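Local coordinates for single-strand DNA-binding protein (Agrobacterium tumefaciens, PDB 3BTP) that coats single-stranded copies of the transferred T-DNA without regard to sequence and mediates their uptake into the nucleus of the host plant cell, at residues A256-P268 / G300-M314. Sequence-based numbering, arbitrary orientation.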
ATOM      1  N   ALA A 256     -20.059   4.346  -7.848  1.00 24.22           N
ATOM      2  CA  ALA A 256     -18.765   3.718  -8.084  1.00 23.66           C
ATOM      3  C   ALA A 256     -17.632   4.359  -7.305  1.00 23.69           C
ATOM      4  O   ALA A 256     -16.567   3.791  -7.238  1.00 24.04           O
ATOM      5  CB  ALA A 256     -18.437   3.663  -9.570  1.00 21.04           C
ATOM      6  N   GLY A 257     -17.847   5.522  -6.701  1.00 25.82           N
ATOM      7  CA  GLY A 257     -16.780   6.174  -5.888  1.00 27.54           C
ATOM      8  C   GLY A 257     -15.991   7.205  -6.687  1.00 30.49           C
ATOM      9  O   GLY A 257     -15.062   7.865  -6.169  1.00 30.11           O
ATOM     10  N   SER A 258     -16.392   7.400  -7.953  1.00 31.92           N
ATOM     11  CA  SER A 258     -15.654   8.289  -8.821  1.00 33.12           C
ATOM     12  C   SER A 258     -16.044   9.756  -8.759  1.00 34.47           C
ATOM     13  O   SER A 258     -15.805  10.472  -9.719  1.00 36.83           O
ATOM     14  CB  SER A 258     -15.512   7.700 -10.245  1.00 33.57           C
ATOM     15  OG  SER A 258     -14.260   6.894 -10.256  1.00 34.97           O
ATOM     16  N   LEU A 259     -16.576  10.209  -7.613  1.00 33.97           N
ATOM     17  CA  LEU A 259     -17.011  11.573  -7.413  1.00 34.10           C
ATOM     18  C   LEU A 259     -16.822  12.107  -6.012  1.00 34.33           C
ATOM     19  O   LEU A 259     -17.524  13.045  -5.658  1.00 38.00           O
ATOM     20  CB  LEU A 259     -18.525  11.776  -7.773  1.00 34.35           C
ATOM     21  CG  LEU A 259     -19.005  11.815  -9.255  1.00 35.76           C
ATOM     22  CD1 LEU A 259     -20.520  12.232  -9.442  1.00 37.30           C
ATOM     23  CD2 LEU A 259     -18.137  12.705 -10.133  1.00 31.37           C
ATOM     24  N   LEU A 260     -15.879  11.609  -5.227  1.00 32.30           N
ATOM     25  CA  LEU A 260     -15.786  11.952  -3.817  1.00 30.54           C
ATOM     26  C   LEU A 260     -14.770  13.043  -3.661  1.00 29.43           C
ATOM     27  O   LEU A 260     -13.964  13.272  -4.562  1.00 30.26           O
ATOM     28  CB  LEU A 260     -15.313  10.755  -2.974  1.00 30.99           C
ATOM     29  CG  LEU A 260     -16.070   9.433  -3.040  1.00 31.43           C
ATOM     30  CD1 LEU A 260     -15.155   8.114  -2.728  1.00 30.46           C
ATOM     31  CD2 LEU A 260     -17.375   9.552  -2.221  1.00 25.80           C
ATOM     32  N   PRO A 261     -14.759  13.692  -2.498  1.00 28.47           N
ATOM     33  CA  PRO A 261     -13.731  14.713  -2.220  1.00 27.41           C
ATOM     34  C   PRO A 261     -12.374  14.076  -1.898  1.00 25.94           C
ATOM     35  O   PRO A 261     -12.256  12.837  -1.813  1.00 27.17           O
ATOM     36  CB  PRO A 261     -14.279  15.503  -1.003  1.00 27.35           C
ATOM     37  CG  PRO A 261     -15.588  14.933  -0.684  1.00 29.98           C
ATOM     38  CD  PRO A 261     -15.694  13.537  -1.373  1.00 27.88           C
ATOM     39  N   ASP A 262     -11.373  14.930  -1.782  1.00 23.32           N
ATOM     40  CA  ASP A 262     -10.007  14.577  -1.638  1.00 21.61           C
ATOM     41  C   ASP A 262      -9.796  13.900  -0.251  1.00 22.09           C
ATOM     42  O   ASP A 262      -8.999  12.962  -0.113  1.00 21.91           O
ATOM     43  CB  ASP A 262      -9.182  15.883  -1.647  1.00 21.34           C
ATOM     44  CG  ASP A 262      -9.424  16.771  -2.907  1.00 23.49           C
ATOM     45  OD1 ASP A 262      -9.840  16.257  -3.952  1.00 21.99           O
ATOM     46  OD2 ASP A 262      -9.186  18.013  -2.864  1.00 25.09           O
ATOM     47  N   ILE A 263     -10.471  14.429   0.775  1.00 21.99           N
ATOM     48  CA  ILE A 263     -10.100  14.203   2.174  1.00 21.45           C
ATOM     49  C   ILE A 263     -11.351  13.739   2.864  1.00 22.14           C
ATOM     50  O   ILE A 263     -12.394  14.326   2.719  1.00 22.47           O
ATOM     51  CB  ILE A 263      -9.538  15.456   2.850  1.00 21.01           C
ATOM     52  CG1 ILE A 263      -8.188  15.895   2.231  1.00 20.80           C
ATOM     53  CG2 ILE A 263      -9.388  15.251   4.316  1.00 20.36           C
ATOM     54  CD1 ILE A 263      -7.790  17.330   2.533  1.00 20.47           C
ATOM     55  N   LEU A 264     -11.232  12.649   3.604  1.00 22.95           N
ATOM     56  CA  LEU A 264     -12.266  12.186   4.557  1.00 22.20           C
ATOM     57  C   LEU A 264     -11.698  12.151   5.984  1.00 22.73           C
ATOM     58  O   LEU A 264     -10.742  11.453   6.255  1.00 22.87           O
ATOM     59  CB  LEU A 264     -12.750  10.769   4.132  1.00 20.55           C
ATOM     60  CG  LEU A 264     -13.978  10.068   4.797  1.00 21.67           C
ATOM     61  CD1 LEU A 264     -14.302   8.790   3.999  1.00 20.45           C
ATOM     62  CD2 LEU A 264     -13.722   9.683   6.229  1.00 13.22           C
ATOM     63  N   ILE A 265     -12.332  12.851   6.922  1.00 24.64           N
ATOM     64  CA  ILE A 265     -11.922  12.852   8.315  1.00 25.18           C
ATOM     65  C   ILE A 265     -12.964  12.026   9.053  1.00 26.08           C
ATOM     66  O   ILE A 265     -14.144  12.236   8.909  1.00 26.70           O
ATOM     67  CB  ILE A 265     -11.989  14.309   8.910  1.00 26.78           C
ATOM     68  CG1 ILE A 265     -11.310  15.359   7.984  1.00 27.47           C
ATOM     69  CG2 ILE A 265     -11.577  14.382  10.464  1.00 24.35           C
ATOM     70  CD1 ILE A 265      -9.847  15.257   7.892  1.00 22.65           C
ATOM     71  N   LYS A 266     -12.544  11.088   9.872  1.00 26.78           N
ATOM     72  CA  LYS A 266     -13.506  10.321  10.631  1.00 26.36           C
ATOM     73  C   LYS A 266     -13.142  10.503  12.107  1.00 28.02           C
ATOM     74  O   LYS A 266     -12.127   9.959  12.547  1.00 28.80           O
ATOM     75  CB  LYS A 266     -13.442   8.853  10.264  1.00 26.04           C
ATOM     76  CG  LYS A 266     -14.508   8.009  11.026  1.00 25.53           C
ATOM     77  CD  LYS A 266     -14.795   6.626  10.356  1.00 23.77           C
ATOM     78  CE  LYS A 266     -13.758   5.645  10.654  1.00 24.40           C
ATOM     79  NZ  LYS A 266     -13.317   5.411  12.108  1.00 22.13           N
ATOM     80  N   THR A 267     -13.965  11.247  12.861  1.00 28.20           N
ATOM     81  CA  THR A 267     -13.620  11.608  14.254  1.00 28.19           C
ATOM     82  C   THR A 267     -13.741  10.380  15.172  1.00 29.15           C
ATOM     83  O   THR A 267     -14.332   9.366  14.779  1.00 28.65           O
ATOM     84  CB  THR A 267     -14.598  12.730  14.812  1.00 28.39           C
ATOM     85  OG1 THR A 267     -15.832  12.124  15.232  1.00 29.58           O
ATOM     86  CG2 THR A 267     -14.897  13.839  13.809  1.00 23.69           C
ATOM     87  N   PRO A 268     -13.226  10.474  16.427  1.00 29.98           N
ATOM     88  CA  PRO A 268     -13.395   9.388  17.392  1.00 29.49           C
ATOM     89  C   PRO A 268     -14.859   8.979  17.659  1.00 30.48           C
ATOM     90  O   PRO A 268     -15.117   7.827  18.090  1.00 28.92           O
ATOM     91  CB  PRO A 268     -12.764   9.979  18.644  1.00 30.26           C
ATOM     92  CG  PRO A 268     -11.660  10.902  18.054  1.00 28.22           C
ATOM     93  CD  PRO A 268     -12.422  11.588  17.004  1.00 29.31           C
ATOM     94  N   GLY A 300      -9.764  15.300  18.321  1.00 33.05           N
ATOM     95  CA  GLY A 300      -9.286  14.199  19.128  1.00 33.34           C
ATOM     96  C   GLY A 300      -8.124  13.527  18.421  1.00 33.77           C
ATOM     97  O   GLY A 300      -8.113  13.398  17.204  1.00 32.59           O
ATOM     98  N   SER A 301      -7.159  13.053  19.182  1.00 33.83           N
ATOM     99  CA  SER A 301      -5.986  12.474  18.587  1.00 35.15           C
ATOM    100  C   SER A 301      -6.208  11.080  17.979  1.00 34.82           C
ATOM    101  O   SER A 301      -5.343  10.600  17.294  1.00 34.22           O
ATOM    102  CB  SER A 301      -4.844  12.486  19.597  1.00 35.96           C
ATOM    103  OG  SER A 301      -5.212  11.601  20.642  1.00 41.37           O
ATOM    104  N   ASP A 302      -7.368  10.458  18.237  1.00 35.48           N
ATOM    105  CA  ASP A 302      -7.785   9.174  17.656  1.00 35.84           C
ATOM    106  C   ASP A 302      -8.502   9.303  16.304  1.00 33.73           C
ATOM    107  O   ASP A 302      -9.012   8.304  15.789  1.00 34.16           O
ATOM    108  CB  ASP A 302      -8.750   8.435  18.602  1.00 37.63           C
ATOM    109  CG  ASP A 302      -8.027   7.684  19.739  1.00 43.27           C
ATOM    110  OD1 ASP A 302      -6.789   7.850  19.882  1.00 49.57           O
ATOM    111  OD2 ASP A 302      -8.713   6.917  20.483  1.00 49.45           O
ATOM    112  N   THR A 303      -8.586  10.527  15.786  1.00 30.76           N
ATOM    113  CA  THR A 303      -9.188  10.848  14.495  1.00 29.22           C
ATOM    114  C   THR A 303      -8.450  10.192  13.317  1.00 28.33           C
ATOM    115  O   THR A 303      -7.259  10.152  13.295  1.00 27.76           O
ATOM    116  CB  THR A 303      -9.258  12.391  14.291  1.00 28.95           C
ATOM    117  OG1 THR A 303      -9.981  12.939  15.390  1.00 26.72           O
ATOM    118  CG2 THR A 303     -10.072  12.767  13.036  1.00 26.97           C
ATOM    119  N   GLU A 304      -9.187   9.666  12.351  1.00 26.77           N
ATOM    120  CA  GLU A 304      -8.571   9.075  11.143  1.00 25.77           C
ATOM    121  C   GLU A 304      -8.666  10.031   9.962  1.00 24.23           C
ATOM    122  O   GLU A 304      -9.647  10.680   9.790  1.00 23.07           O
ATOM    123  CB  GLU A 304      -9.264   7.770  10.818  1.00 24.99           C
ATOM    124  CG  GLU A 304      -8.716   6.644  11.650  1.00 28.59           C
ATOM    125  CD  GLU A 304      -9.500   5.318  11.503  1.00 36.97           C
ATOM    126  OE1 GLU A 304     -10.289   5.104  10.513  1.00 34.14           O
ATOM    127  OE2 GLU A 304      -9.278   4.475  12.406  1.00 35.40           O
ATOM    128  N   ILE A 305      -7.644  10.094   9.143  1.00 23.89           N
ATOM    129  CA  ILE A 305      -7.706  10.903   7.941  1.00 22.89           C
ATOM    130  C   ILE A 305      -7.441  10.012   6.766  1.00 21.99           C
ATOM    131  O   ILE A 305      -6.429   9.356   6.740  1.00 22.71           O
ATOM    132  CB  ILE A 305      -6.606  12.064   7.916  1.00 24.00           C
ATOM    133  CG1 ILE A 305      -6.701  12.973   9.172  1.00 24.17           C
ATOM    134  CG2 ILE A 305      -6.756  12.902   6.620  1.00 21.89           C
ATOM    135  CD1 ILE A 305      -5.484  13.828   9.362  1.00 22.81           C
ATOM    136  N   LYS A 306      -8.348  10.035   5.784  1.00 22.02           N
ATOM    137  CA  LYS A 306      -8.225   9.366   4.497  1.00 22.58           C
ATOM    138  C   LYS A 306      -8.029  10.359   3.385  1.00 23.43           C
ATOM    139  O   LYS A 306      -8.700  11.401   3.295  1.00 22.79           O
ATOM    140  CB  LYS A 306      -9.502   8.587   4.130  1.00 20.08           C
ATOM    141  CG  LYS A 306     -10.126   7.970   5.320  1.00 18.66           C
ATOM    142  CD  LYS A 306      -9.192   6.983   6.093  1.00 14.36           C
ATOM    143  CE  LYS A 306      -9.962   6.487   7.366  1.00 18.12           C
ATOM    144  NZ  LYS A 306      -9.267   5.378   8.111  1.00 17.28           N
ATOM    145  N   LEU A 307      -7.143   9.946   2.499  1.00 24.01           N
ATOM    146  CA  LEU A 307      -6.754  10.730   1.332  1.00 23.86           C
ATOM    147  C   LEU A 307      -7.098   9.874   0.087  1.00 22.03           C
ATOM    148  O   LEU A 307      -6.684   8.714  -0.043  1.00 21.96           O
ATOM    149  CB  LEU A 307      -5.281  11.028   1.470  1.00 23.01           C
ATOM    150  CG  LEU A 307      -4.741  12.230   2.245  1.00 27.19           C
ATOM    151  CD1 LEU A 307      -5.719  13.091   2.957  1.00 22.41           C
ATOM    152  CD2 LEU A 307      -3.668  11.806   3.154  1.00 28.69           C
ATOM    153  N   LYS A 308      -7.897  10.457  -0.778  1.00 20.86           N
ATOM    154  CA  LYS A 308      -8.387   9.801  -1.969  1.00 21.24           C
ATOM    155  C   LYS A 308      -7.361   9.517  -3.056  1.00 20.81           C
ATOM    156  O   LYS A 308      -6.519  10.354  -3.391  1.00 21.05           O
ATOM    157  CB  LYS A 308      -9.463  10.647  -2.596  1.00 21.06           C
ATOM    158  CG  LYS A 308     -10.201   9.803  -3.529  1.00 21.85           C
ATOM    159  CD  LYS A 308     -11.472  10.421  -4.010  1.00 30.53           C
ATOM    160  CE  LYS A 308     -11.342  10.672  -5.483  1.00 34.66           C
ATOM    161  NZ  LYS A 308     -12.706  10.262  -6.022  1.00 37.76           N
ATOM    162  N   SER A 309      -7.481   8.337  -3.604  1.00 18.98           N
ATOM    163  CA  SER A 309      -6.685   7.914  -4.706  1.00 19.61           C
ATOM    164  C   SER A 309      -7.444   8.270  -6.013  1.00 19.35           C
ATOM    165  O   SER A 309      -8.681   8.466  -5.992  1.00 17.47           O
ATOM    166  CB  SER A 309      -6.426   6.395  -4.504  1.00 19.46           C
ATOM    167  OG  SER A 309      -5.994   5.789  -5.677  1.00 21.20           O
ATOM    168  N   LYS A 310      -6.749   8.400  -7.133  1.00 17.90           N
ATOM    169  CA  LYS A 310      -7.474   8.570  -8.443  1.00 18.66           C
ATOM    170  C   LYS A 310      -8.477   7.486  -8.778  1.00 17.91           C
ATOM    171  O   LYS A 310      -9.398   7.690  -9.588  1.00 18.35           O
ATOM    172  CB  LYS A 310      -6.507   8.710  -9.614  1.00 18.77           C
ATOM    173  CG  LYS A 310      -5.749  10.033  -9.512  1.00 22.72           C
ATOM    174  CD  LYS A 310      -4.453   9.991 -10.296  1.00 27.29           C
ATOM    175  CE  LYS A 310      -3.446  10.895  -9.573  1.00 35.34           C
ATOM    176  NZ  LYS A 310      -3.730  12.333  -9.972  1.00 39.46           N
ATOM    177  N   SER A 311      -8.344   6.349  -8.119  1.00 16.51           N
ATOM    178  CA  SER A 311      -9.258   5.242  -8.324  1.00 16.77           C
ATOM    179  C   SER A 311     -10.576   5.388  -7.561  1.00 17.11           C
ATOM    180  O   SER A 311     -11.644   4.752  -7.881  1.00 15.55           O
ATOM    181  CB  SER A 311      -8.541   3.940  -7.986  1.00 14.49           C
ATOM    182  OG  SER A 311      -8.276   3.921  -6.580  1.00 18.41           O
ATOM    183  N   GLY A 312     -10.540   6.192  -6.527  1.00 16.52           N
ATOM    184  CA  GLY A 312     -11.701   6.226  -5.679  1.00 18.32           C
ATOM    185  C   GLY A 312     -11.442   5.708  -4.284  1.00 19.72           C
ATOM    186  O   GLY A 312     -12.165   6.066  -3.384  1.00 20.96           O
ATOM    187  N   ILE A 313     -10.391   4.915  -4.096  1.00 18.80           N
ATOM    188  CA  ILE A 313      -9.987   4.470  -2.768  1.00 18.11           C
ATOM    189  C   ILE A 313      -9.565   5.613  -1.853  1.00 17.14           C
ATOM    190  O   ILE A 313      -8.786   6.444  -2.218  1.00 18.22           O
ATOM    191  CB  ILE A 313      -8.848   3.376  -2.812  1.00 17.95           C
ATOM    192  CG1 ILE A 313      -9.192   2.253  -3.802  1.00 17.33           C
ATOM    193  CG2 ILE A 313      -8.460   2.887  -1.393  1.00 16.82           C
ATOM    194  CD1 ILE A 313      -8.022   1.405  -4.055  1.00 21.57           C
ATOM    195  N   MET A 314     -10.060   5.594  -0.624  1.00 16.56           N
ATOM    196  CA  MET A 314      -9.651   6.518   0.421  1.00 16.64           C
ATOM    197  C   MET A 314      -8.686   5.831   1.342  1.00 16.83           C
ATOM    198  O   MET A 314      -9.081   5.087   2.250  1.00 16.15           O
ATOM    199  CB  MET A 314     -10.912   6.944   1.185  1.00 18.37           C
ATOM    200  CG  MET A 314     -11.922   7.484   0.260  1.00 22.57           C
ATOM    201  SD  MET A 314     -12.063   9.267   0.163  1.00 32.13           S
ATOM    202  CE  MET A 314     -10.690   9.827   0.784  1.00  8.89           C
TER
HETATM  203  O   HOH W   1     -12.014   8.062  -8.970  1.00 27.72           O
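K308 lies along the residues that lead into strand 263-266, and each part of its long chain finds something to touch. Its CB rests 3.4 Å from D262 O, the same oxygen that accepts the K308 backbone N-H. CG stands anti to the backbone N (chi1 -163°), which carries the chain back along the loop: CG passes P261 O, CD packs 3.4 Å from that oxygen and also meets L260 CB, CE passes L260 O, and NZ, near L260 N, makes a weak hydrogen bond to G257 O. A lysine suits this place because its flexible methylene chain can run along backbone carbonyls and its ammonium can end at one. G257 and G312 come close where the loops pass, both at backbone angles that favour glycine.

From K308 back to E304 the strands pair antiparallel. L264 and K306 exchange two nearly straight N-H...O bonds, K306 N to L264 O at 2.8 Å and 178°; K266 and E304 form a second such pair. On the face of L264, E304 OE1 receives K306 NZ at 2.6 Å from above the carboxylate plane, and K266 NZ more weakly at 3.4 Å. One carboxylate thus probably offsets both lysines and R153, while D115 bridges K266 and D316 bridges K306. On the other face, I263 lies beside L307 and I265 beside I305, beta-branched or leucine side chains that fill an apolar layer; I265 CG2 presses tightly on T303 CG2, 3.4 Å away.

These are the two central strands of a four-stranded antiparallel sheet, flanked by strands 272-275 and 314-316, with helix 288-299 against the isoleucine face and strand 149-153 against L264 and K266.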